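Local atomic coordinates of M32 carboxypeptidase (Chitinophagaceae bacterium, PDB entry 7A03), a protein that probably removes amino acids one at a time from the C-terminal ends of peptides, as a metal-dependent carboxypeptidase of the M32 family. Residues V83-S91 with E281-E289; A272-T280 with L456-G467. All coordinates share one frame; numbering follows the deposited sequence.

From the N terminus, the chain first lays down 83-91 on helix 82-100, then runs through some 190 residues, mostly helix, before 281-289 returns to it and contact 1 closes. Just upstream of that loop, 272-280 brings helix 258-277 to its end, and contact 2 closes later, when 456-467 arrives after another 176 residues or so. The closures therefore cross rather than nest, because 272-280 falls inside the span of contact 1 and 456-467 beyond it. Their centres are about 15 Å apart, and they meet where Leu278 packs against Gly288 and Glu289. Helix 82-100, the loop after helix 258-277, and helix 453-462 with its exit loop are thus tied in series.

Contact 1. Residues V83-S91 with E281-E289; sequences VQQKNIALS and EQYGLPCGE
The side-chain amides of Asn87 and Gln282 lie nearly coplanar, 15° apart, and meet edge to edge. Leu285 CB and Pro286 CD sit on one side of the Asn87 amide; Val83 CG1 lies obliquely on the other, and packs above the rim of the Gln282 amide, 3.7 Å from Gln282 NE2. Both edges of Asn87 are in use. ND2 donates to Gln282 OE1 (2.8 Å), almost straight at 169° and onto a lone pair in the carbonyl plane, and also bonds Tyr11. OD1 accepts from Cys287 N at 2.9 Å, again in the carbonyl plane. With CG of Asn87 anti to its carbonyl carbon (chi1 -80°), the amide leans off the helix far enough to serve both partners. An alanine at Asn87 is likely to leave Cys287 N and Gln282 OE1 without these mates and to open a gap beneath the loop.

Apolar packing surrounds this polar core. Pro286, with no N-H to satisfy, suits the place beside OD1; its ring lies against Leu90, CB to CB 3.7 Å, and against Ser91 OG, 3.4 Å from Pro286 CG, a hydroxyl that bonds Tyr14. Lys86 CG brushes Cys287 SG at 4.0 Å, while its amine turns to Phe469 in a cation-pi contact. Gly284 fits the third position of the type II turn 282-285, where a CB would press on the preceding carbonyl oxygen.

A neutral amide, donor and acceptor at once, can thus read a side-chain carbonyl and a backbone N-H together, fixing the loop on the helix without burying a charge.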
loop_
_atom_site.group_PDB
_atom_site.type_symbol
_atom_site.label_atom_id
_atom_site.label_comp_id
_atom_site.label_asym_id
_atom_site.label_seq_id
_atom_site.Cartn_x
_atom_site.Cartn_y
_atom_site.Cartn_z
ATOM N N VAL A 83 14.583 18.352 -13.434
ATOM C CA VAL A 83 13.846 17.114 -13.654
ATOM C C VAL A 83 14.676 16.111 -14.449
ATOM O O VAL A 83 14.722 14.925 -14.107
ATOM C CB VAL A 83 12.477 17.405 -14.298
ATOM C CG1 VAL A 83 11.822 16.121 -14.798
ATOM C CG2 VAL A 83 11.585 18.117 -13.297
ATOM N N GLN A 84 15.346 16.560 -15.513
ATOM C CA GLN A 84 16.176 15.651 -16.302
ATOM C C GLN A 84 17.287 15.053 -15.448
ATOM O O GLN A 84 17.543 13.841 -15.491
ATOM C CB GLN A 84 16.784 16.409 -17.479
ATOM C CG GLN A 84 15.756 16.859 -18.516
ATOM C CD GLN A 84 16.385 17.729 -19.584
ATOM O OE1 GLN A 84 17.036 18.725 -19.277
ATOM N NE2 GLN A 84 16.208 17.347 -20.849
ATOM N N GLN A 85 17.971 15.902 -14.678
ATOM C CA GLN A 85 19.060 15.430 -13.833
ATOM C C GLN A 85 18.557 14.446 -12.790
ATOM O O GLN A 85 19.217 13.437 -12.510
ATOM C CB GLN A 85 19.743 16.612 -13.151
ATOM C CG GLN A 85 20.628 17.433 -14.069
ATOM C CD GLN A 85 21.526 18.382 -13.287
ATOM O OE1 GLN A 85 21.862 18.119 -12.131
ATOM N NE2 GLN A 85 21.904 19.492 -13.907
ATOM N N LYS A 86 17.388 14.720 -12.206
ATOM C CA LYS A 86 16.834 13.793 -11.228
ATOM C C LYS A 86 16.484 12.458 -11.878
ATOM O O LYS A 86 16.745 11.393 -11.301
ATOM C CB LYS A 86 15.609 14.416 -10.545
ATOM C CG LYS A 86 14.980 13.540 -9.454
ATOM C CD LYS A 86 15.870 13.471 -8.222
ATOM C CE LYS A 86 16.102 14.862 -7.626
ATOM N NZ LYS A 86 16.876 14.810 -6.362
ATOM N N ASN A 87 15.868 12.496 -13.062
ATOM C CA ASN A 87 15.585 11.272 -13.814
ATOM C C ASN A 87 16.840 10.448 -14.035
ATOM O O ASN A 87 16.857 9.240 -13.771
ATOM C CB ASN A 87 14.940 11.622 -15.152
ATOM C CG ASN A 87 13.462 11.920 -15.019
ATOM O OD1 ASN A 87 12.806 11.436 -14.093
ATOM N ND2 ASN A 87 12.919 12.693 -15.955
ATOM N N ILE A 88 17.907 11.094 -14.517
ATOM C CA ILE A 88 19.162 10.383 -14.757
ATOM C C ILE A 88 19.694 9.779 -13.457
ATOM O O ILE A 88 20.103 8.613 -13.421
ATOM C CB ILE A 88 20.195 11.311 -15.425
ATOM C CG1 ILE A 88 19.693 11.779 -16.794
ATOM C CG2 ILE A 88 21.543 10.606 -15.569
ATOM C CD1 ILE A 88 19.387 10.656 -17.754
ATOM N N ALA A 89 19.697 10.561 -12.368
ATOM C CA ALA A 89 20.265 10.073 -11.108
ATOM C C ALA A 89 19.476 8.885 -10.563
ATOM O O ALA A 89 20.058 7.877 -10.123
ATOM C CB ALA A 89 20.325 11.207 -10.080
ATOM N N LEU A 90 18.147 8.987 -10.577
ATOM C CA LEU A 90 17.320 7.912 -10.042
ATOM C C LEU A 90 17.405 6.677 -10.921
ATOM O O LEU A 90 17.476 5.550 -10.416
ATOM C CB LEU A 90 15.872 8.380 -9.889
ATOM C CG LEU A 90 15.674 9.376 -8.745
ATOM C CD1 LEU A 90 14.228 9.843 -8.683
ATOM C CD2 LEU A 90 16.101 8.749 -7.433
ATOM N N SER A 91 17.421 6.873 -12.237
ATOM C CA SER A 91 17.504 5.738 -13.143
ATOM C C SER A 91 18.852 5.044 -13.004
ATOM O O SER A 91 18.931 3.813 -13.093
ATOM C CB SER A 91 17.280 6.207 -14.585
ATOM O OG SER A 91 15.900 6.385 -14.865
ATOM N N GLU A 281 4.051 13.356 -19.894
ATOM C CA GLU A 281 5.340 13.619 -20.531
ATOM C C GLU A 281 6.494 12.915 -19.828
ATOM O O GLU A 281 7.578 12.793 -20.415
ATOM C CB GLU A 281 5.614 15.122 -20.598
ATOM C CG GLU A 281 6.474 15.545 -21.787
ATOM C CD GLU A 281 5.886 15.114 -23.126
ATOM O OE1 GLU A 281 4.644 15.135 -23.275
ATOM O OE2 GLU A 281 6.672 14.750 -24.029
ATOM N N GLN A 282 6.284 12.458 -18.591
ATOM C CA GLN A 282 7.286 11.737 -17.825
ATOM C C GLN A 282 7.060 10.239 -17.834
ATOM O O GLN A 282 7.671 9.525 -17.031
ATOM C CB GLN A 282 7.308 12.255 -16.386
ATOM C CG GLN A 282 7.818 13.649 -16.286
ATOM C CD GLN A 282 9.289 13.746 -16.597
ATOM O OE1 GLN A 282 10.101 12.992 -16.045
ATOM N NE2 GLN A 282 9.657 14.695 -17.459
ATOM N N TYR A 283 6.203 9.752 -18.728
ATOM C CA TYR A 283 5.933 8.328 -18.860
ATOM C C TYR A 283 7.236 7.539 -18.954
ATOM O O TYR A 283 8.113 7.864 -19.756
ATOM C CB TYR A 283 5.141 8.148 -20.149
ATOM C CG TYR A 283 4.898 6.715 -20.577
ATOM C CD1 TYR A 283 3.851 5.988 -20.040
ATOM C CD2 TYR A 283 5.712 6.095 -21.532
ATOM C CE1 TYR A 283 3.603 4.687 -20.437
ATOM C CE2 TYR A 283 5.463 4.795 -21.930
ATOM C CZ TYR A 283 4.418 4.099 -21.379
ATOM O OH TYR A 283 4.174 2.811 -21.780
ATOM N N GLY A 284 7.369 6.516 -18.113
ATOM C CA GLY A 284 8.551 5.676 -18.134
ATOM C C GLY A 284 9.738 6.188 -17.350
ATOM O O GLY A 284 10.731 5.463 -17.222
ATOM N N LEU A 285 9.673 7.397 -16.798
ATOM C CA LEU A 285 10.805 8.036 -16.141
ATOM C C LEU A 285 10.521 8.195 -14.656
ATOM O O LEU A 285 9.359 8.235 -14.235
ATOM C CB LEU A 285 11.056 9.422 -16.752
ATOM C CG LEU A 285 11.027 9.484 -18.282
ATOM C CD1 LEU A 285 11.322 10.896 -18.779
ATOM C CD2 LEU A 285 12.059 8.534 -18.865
ATOM N N PRO A 286 11.566 8.303 -13.826
ATOM C CA PRO A 286 11.323 8.379 -12.377
ATOM C C PRO A 286 10.389 9.506 -11.971
ATOM O O PRO A 286 9.551 9.316 -11.084
ATOM C CB PRO A 286 12.736 8.519 -11.784
ATOM C CG PRO A 286 13.627 7.842 -12.814
ATOM C CD PRO A 286 13.003 8.214 -14.142
ATOM N N CYS A 287 10.479 10.661 -12.628
ATOM C CA CYS A 287 9.574 11.756 -12.301
ATOM C C CYS A 287 8.170 11.563 -12.874
ATOM O O CYS A 287 7.333 12.449 -12.711
ATOM C CB CYS A 287 10.192 13.117 -12.644
ATOM S SG CYS A 287 11.666 13.486 -11.643
ATOM N N GLY A 288 7.882 10.419 -13.501
ATOM C CA GLY A 288 6.526 10.051 -13.861
ATOM C C GLY A 288 5.965 8.865 -13.105
ATOM O O GLY A 288 4.908 8.352 -13.491
ATOM N N GLU A 289 6.652 8.395 -12.053
ATOM C CA GLU A 289 6.241 7.255 -11.243
ATOM C C GLU A 289 5.877 7.719 -9.835
ATOM O O GLU A 289 6.417 8.707 -9.339
ATOM C CB GLU A 289 7.388 6.229 -11.133
ATOM C CG GLU A 289 7.814 5.635 -12.470
ATOM C CD GLU A 289 9.119 4.835 -12.403
ATOM O OE1 GLU A 289 9.764 4.827 -11.333
ATOM O OE2 GLU A 289 9.489 4.199 -13.427
#

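Contact 2. Residues A272-T280 with L456-G467; sequences ALYEQGLPT and LEWLRNNIHPFG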
loop_
_atom_site.group_PDB
_atom_site.type_symbol
_atom_site.label_atom_id
_atom_site.label_comp_id
_atom_site.label_asym_id
_atom_site.label_seq_id
_atom_site.Cartn_x
_atom_site.Cartn_y
_atom_site.Cartn_z
ATOM N N ALA A 272 -5.971 5.677 -7.424
ATOM C CA ALA A 272 -6.206 5.959 -8.832
ATOM C C ALA A 272 -6.079 7.443 -9.125
ATOM O O ALA A 272 -5.564 7.827 -10.181
ATOM C CB ALA A 272 -7.568 5.440 -9.260
ATOM N N LEU A 273 -6.508 8.296 -8.191
ATOM C CA LEU A 273 -6.380 9.732 -8.397
ATOM C C LEU A 273 -4.912 10.124 -8.462
ATOM O O LEU A 273 -4.519 10.994 -9.259
ATOM C CB LEU A 273 -7.087 10.499 -7.275
ATOM C CG LEU A 273 -8.607 10.394 -7.227
ATOM C CD1 LEU A 273 -9.115 10.906 -5.876
ATOM C CD2 LEU A 273 -9.259 11.166 -8.393
ATOM N N TYR A 274 -4.082 9.490 -7.617
ATOM C CA TYR A 274 -2.643 9.714 -7.726
ATOM C C TYR A 274 -2.129 9.331 -9.113
ATOM O O TYR A 274 -1.434 10.118 -9.772
ATOM C CB TYR A 274 -1.933 8.876 -6.656
ATOM C CG TYR A 274 -0.460 9.145 -6.420
ATOM C CD1 TYR A 274 0.219 10.173 -7.073
ATOM C CD2 TYR A 274 0.236 8.382 -5.484
ATOM C CE1 TYR A 274 1.566 10.422 -6.804
ATOM C CE2 TYR A 274 1.582 8.628 -5.201
ATOM C CZ TYR A 274 2.234 9.654 -5.864
ATOM O OH TYR A 274 3.563 9.884 -5.565
ATOM N N GLU A 275 -2.424 8.100 -9.550
ATOM C CA GLU A 275 -1.920 7.644 -10.852
ATOM C C GLU A 275 -2.407 8.531 -12.002
ATOM O O GLU A 275 -1.648 8.813 -12.944
ATOM C CB GLU A 275 -2.303 6.190 -11.088
ATOM C CG GLU A 275 -1.550 5.224 -10.174
ATOM C CD GLU A 275 -0.075 5.108 -10.546
ATOM O OE1 GLU A 275 0.253 5.163 -11.747
ATOM O OE2 GLU A 275 0.781 4.936 -9.649
ATOM N N GLN A 276 -3.652 9.004 -11.930
ATOM C CA GLN A 276 -4.181 9.882 -12.975
ATOM C C GLN A 276 -3.556 11.268 -12.920
ATOM O O GLN A 276 -3.708 12.044 -13.876
ATOM C CB GLN A 276 -5.708 9.961 -12.923
ATOM C CG GLN A 276 -6.374 8.676 -13.382
ATOM C CD GLN A 276 -7.886 8.799 -13.530
ATOM O OE1 GLN A 276 -8.522 9.580 -12.836
ATOM N NE2 GLN A 276 -8.466 8.018 -14.430
ATOM N N GLY A 277 -2.874 11.604 -11.823
ATOM C CA GLY A 277 -2.201 12.883 -11.729
ATOM C C GLY A 277 -0.726 12.912 -12.083
ATOM O O GLY A 277 -0.128 13.994 -12.107
ATOM N N LEU A 278 -0.119 11.766 -12.385
ATOM C CA LEU A 278 1.275 11.759 -12.812
ATOM C C LEU A 278 1.379 12.283 -14.249
ATOM O O LEU A 278 0.475 12.072 -15.061
ATOM C CB LEU A 278 1.852 10.343 -12.720
ATOM C CG LEU A 278 1.956 9.795 -11.290
ATOM C CD1 LEU A 278 1.984 8.273 -11.244
ATOM C CD2 LEU A 278 3.151 10.380 -10.552
ATOM N N PRO A 279 2.458 12.993 -14.584
ATOM C CA PRO A 279 2.527 13.648 -15.904
ATOM C C PRO A 279 2.780 12.657 -17.033
ATOM O O PRO A 279 3.682 11.814 -16.953
ATOM C CB PRO A 279 3.677 14.653 -15.761
ATOM C CG PRO A 279 4.466 14.200 -14.572
ATOM C CD PRO A 279 3.579 13.362 -13.700
ATOM N N THR A 280 1.987 12.786 -18.107
ATOM C CA THR A 280 2.163 11.919 -19.265
ATOM C C THR A 280 3.509 12.133 -19.942
ATOM O O THR A 280 4.075 11.183 -20.494
ATOM C CB THR A 280 1.010 12.097 -20.260
ATOM O OG1 THR A 280 0.901 13.478 -20.620
ATOM C CG2 THR A 280 -0.284 11.641 -19.641
ATOM N N LEU A 456 -8.858 17.441 -3.823
ATOM C CA LEU A 456 -8.143 16.880 -4.969
ATOM C C LEU A 456 -7.174 17.905 -5.541
ATOM O O LEU A 456 -6.039 17.569 -5.880
ATOM C CB LEU A 456 -9.117 16.387 -6.044
ATOM C CG LEU A 456 -8.397 15.803 -7.266
ATOM C CD1 LEU A 456 -7.506 14.648 -6.866
ATOM C CD2 LEU A 456 -9.425 15.368 -8.298
ATOM N N GLU A 457 -7.605 19.162 -5.649
ATOM C CA GLU A 457 -6.714 20.223 -6.099
ATOM C C GLU A 457 -5.479 20.335 -5.208
ATOM O O GLU A 457 -4.352 20.466 -5.708
ATOM C CB GLU A 457 -7.476 21.547 -6.139
ATOM C CG GLU A 457 -6.632 22.716 -6.606
ATOM C CD GLU A 457 -7.375 24.026 -6.573
ATOM O OE1 GLU A 457 -8.158 24.252 -5.625
ATOM O OE2 GLU A 457 -7.187 24.824 -7.511
ATOM N N TRP A 458 -5.663 20.305 -3.882
ATOM C CA TRP A 458 -4.498 20.368 -2.998
ATOM C C TRP A 458 -3.540 19.204 -3.254
ATOM O O TRP A 458 -2.314 19.391 -3.337
ATOM C CB TRP A 458 -4.965 20.417 -1.539
ATOM C CG TRP A 458 -3.859 20.614 -0.564
ATOM C CD1 TRP A 458 -3.336 21.805 -0.135
ATOM C CD2 TRP A 458 -3.143 19.586 0.132
ATOM N NE1 TRP A 458 -2.336 21.576 0.780
ATOM C CE2 TRP A 458 -2.194 20.222 0.956
ATOM C CE3 TRP A 458 -3.202 18.184 0.127
ATOM C CZ2 TRP A 458 -1.327 19.514 1.773
ATOM C CZ3 TRP A 458 -2.339 17.479 0.946
ATOM C CH2 TRP A 458 -1.406 18.149 1.754
ATOM N N LEU A 459 -4.080 18.001 -3.400
ATOM C CA LEU A 459 -3.233 16.846 -3.687
ATOM C C LEU A 459 -2.534 16.991 -5.034
ATOM O O LEU A 459 -1.372 16.600 -5.185
ATOM C CB LEU A 459 -4.076 15.576 -3.636
ATOM C CG LEU A 459 -4.667 15.233 -2.268
ATOM C CD1 LEU A 459 -5.750 14.161 -2.436
ATOM C CD2 LEU A 459 -3.580 14.778 -1.292
ATOM N N ARG A 460 -3.248 17.517 -6.035
ATOM C CA ARG A 460 -2.693 17.652 -7.372
ATOM C C ARG A 460 -1.636 18.742 -7.443
ATOM O O ARG A 460 -0.796 18.711 -8.345
ATOM C CB ARG A 460 -3.820 17.952 -8.359
ATOM C CG ARG A 460 -4.689 16.746 -8.672
ATOM C CD ARG A 460 -4.014 15.830 -9.710
ATOM N NE ARG A 460 -4.637 14.514 -9.758
ATOM C CZ ARG A 460 -5.743 14.235 -10.434
ATOM N NH1 ARG A 460 -6.347 15.175 -11.147
ATOM N NH2 ARG A 460 -6.227 13.007 -10.420
ATOM N N ASN A 461 -1.668 19.714 -6.522
ATOM C CA ASN A 461 -0.624 20.737 -6.447
ATOM C C ASN A 461 0.549 20.333 -5.563
ATOM O O ASN A 461 1.673 20.815 -5.777
ATOM C CB ASN A 461 -1.200 22.056 -5.925
ATOM C CG ASN A 461 -2.159 22.698 -6.915
ATOM O OD1 ASN A 461 -2.090 22.445 -8.115
ATOM N ND2 ASN A 461 -3.048 23.540 -6.414
ATOM N N ASN A 462 0.327 19.458 -4.583
ATOM C CA ASN A 462 1.353 19.154 -3.599
ATOM C C ASN A 462 1.999 17.787 -3.735
ATOM O O ASN A 462 3.144 17.636 -3.304
ATOM C CB ASN A 462 0.794 19.298 -2.182
ATOM C CG ASN A 462 0.652 20.739 -1.775
ATOM O OD1 ASN A 462 1.616 21.363 -1.322
ATOM N ND2 ASN A 462 -0.546 21.287 -1.956
ATOM N N ILE A 463 1.313 16.792 -4.302
ATOM C CA ILE A 463 1.838 15.423 -4.301
ATOM C C ILE A 463 1.886 14.817 -5.697
ATOM O O ILE A 463 2.947 14.381 -6.162
ATOM C CB ILE A 463 1.051 14.520 -3.334
ATOM C CG1 ILE A 463 1.279 14.990 -1.888
ATOM C CG2 ILE A 463 1.499 13.074 -3.501
ATOM C CD1 ILE A 463 0.316 14.397 -0.881
ATOM N N HIS A 464 0.740 14.784 -6.375
ATOM C CA HIS A 464 0.614 13.961 -7.577
ATOM C C HIS A 464 1.606 14.244 -8.699
ATOM O O HIS A 464 2.063 13.270 -9.323
ATOM C CB HIS A 464 -0.821 14.021 -8.097
ATOM C CG HIS A 464 -1.822 13.471 -7.137
ATOM N ND1 HIS A 464 -3.178 13.461 -7.394
ATOM C CD2 HIS A 464 -1.663 12.883 -5.931
ATOM C CE1 HIS A 464 -3.811 12.901 -6.379
ATOM N NE2 HIS A 464 -2.913 12.549 -5.474
ATOM N N PRO A 465 1.931 15.489 -9.059
ATOM C CA PRO A 465 2.657 15.719 -10.318
ATOM C C PRO A 465 4.160 15.560 -10.228
ATOM O O PRO A 465 4.834 15.694 -11.251
ATOM C CB PRO A 465 2.304 17.178 -10.636
ATOM C CG PRO A 465 2.203 17.805 -9.296
ATOM C CD PRO A 465 1.581 16.766 -8.401
ATOM N N PHE A 466 4.707 15.307 -9.045
ATOM C CA PHE A 466 6.150 15.281 -8.874
ATOM C C PHE A 466 6.776 13.918 -9.105
ATOM O O PHE A 466 8.003 13.836 -9.190
ATOM C CB PHE A 466 6.515 15.788 -7.483
ATOM C CG PHE A 466 6.070 17.196 -7.240
ATOM C CD1 PHE A 466 6.623 18.235 -7.956
ATOM C CD2 PHE A 466 5.074 17.476 -6.335
ATOM C CE1 PHE A 466 6.207 19.536 -7.757
ATOM C CE2 PHE A 466 4.659 18.781 -6.120
ATOM C CZ PHE A 466 5.229 19.808 -6.836
ATOM N N GLY A 467 5.981 12.866 -9.218
ATOM C CA GLY A 467 6.558 11.547 -9.343
ATOM C C GLY A 467 7.538 11.264 -8.216
ATOM O O GLY A 467 7.244 11.486 -7.029
HETATM O O HOH W 1 4.483 12.059 -6.471
HETATM O O HOH W 2 -8.526 12.128 -11.887
#
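Arg460 makes the direct hydrogen bond to 272-280, and His464 backs it up from within its own segment. Arg460 NH2 donates to Leu273 O (2.9 Å, 165°), nearly in the guanidinium plane; a cation suits the carbonyl-rich C-terminal end of a helix. The chain bends at chi2 (-80°), which also lets NE reach ND1 of His464 in its ring plane, while His464 NE2 bonds Gln299, so the imidazole is held at both nitrogens.

Contacts with the flat groups come next. Tyr274 CA makes a CH-pi contact over the His464 ring, 3.6 Å from its centroid; the two rings, near parallel but slid apart, barely overlap (Tyr274 CD1 to His464 CD2 3.5 Å). Gly277 presses its CA on the guanidinium face, where a CB would clash with Arg460 and His464.

The apolar pairs are Leu273 CD2 with Leu456 CD1 (4.2 Å) and Tyr274 CZ with Ile463 CG2; Leu278 CD2 is a methyl packed on the backbone oxygen His464 O (3.3 Å).

One water joins Tyr274 OH, itself bonded to Ala291 N, to the carbonyls of Ile463 and Gly467; another bridges Gln276 OE1 and Arg460 NH2.

Helix 258-277 carries an HExxH sequence (His267, Glu268, His271), the motif by which metallopeptidases of this clan typically bind their metal, although none is bound to it here; the contact packs this probable active-site helix's C-terminal end against helix 453-462 and its exit loop.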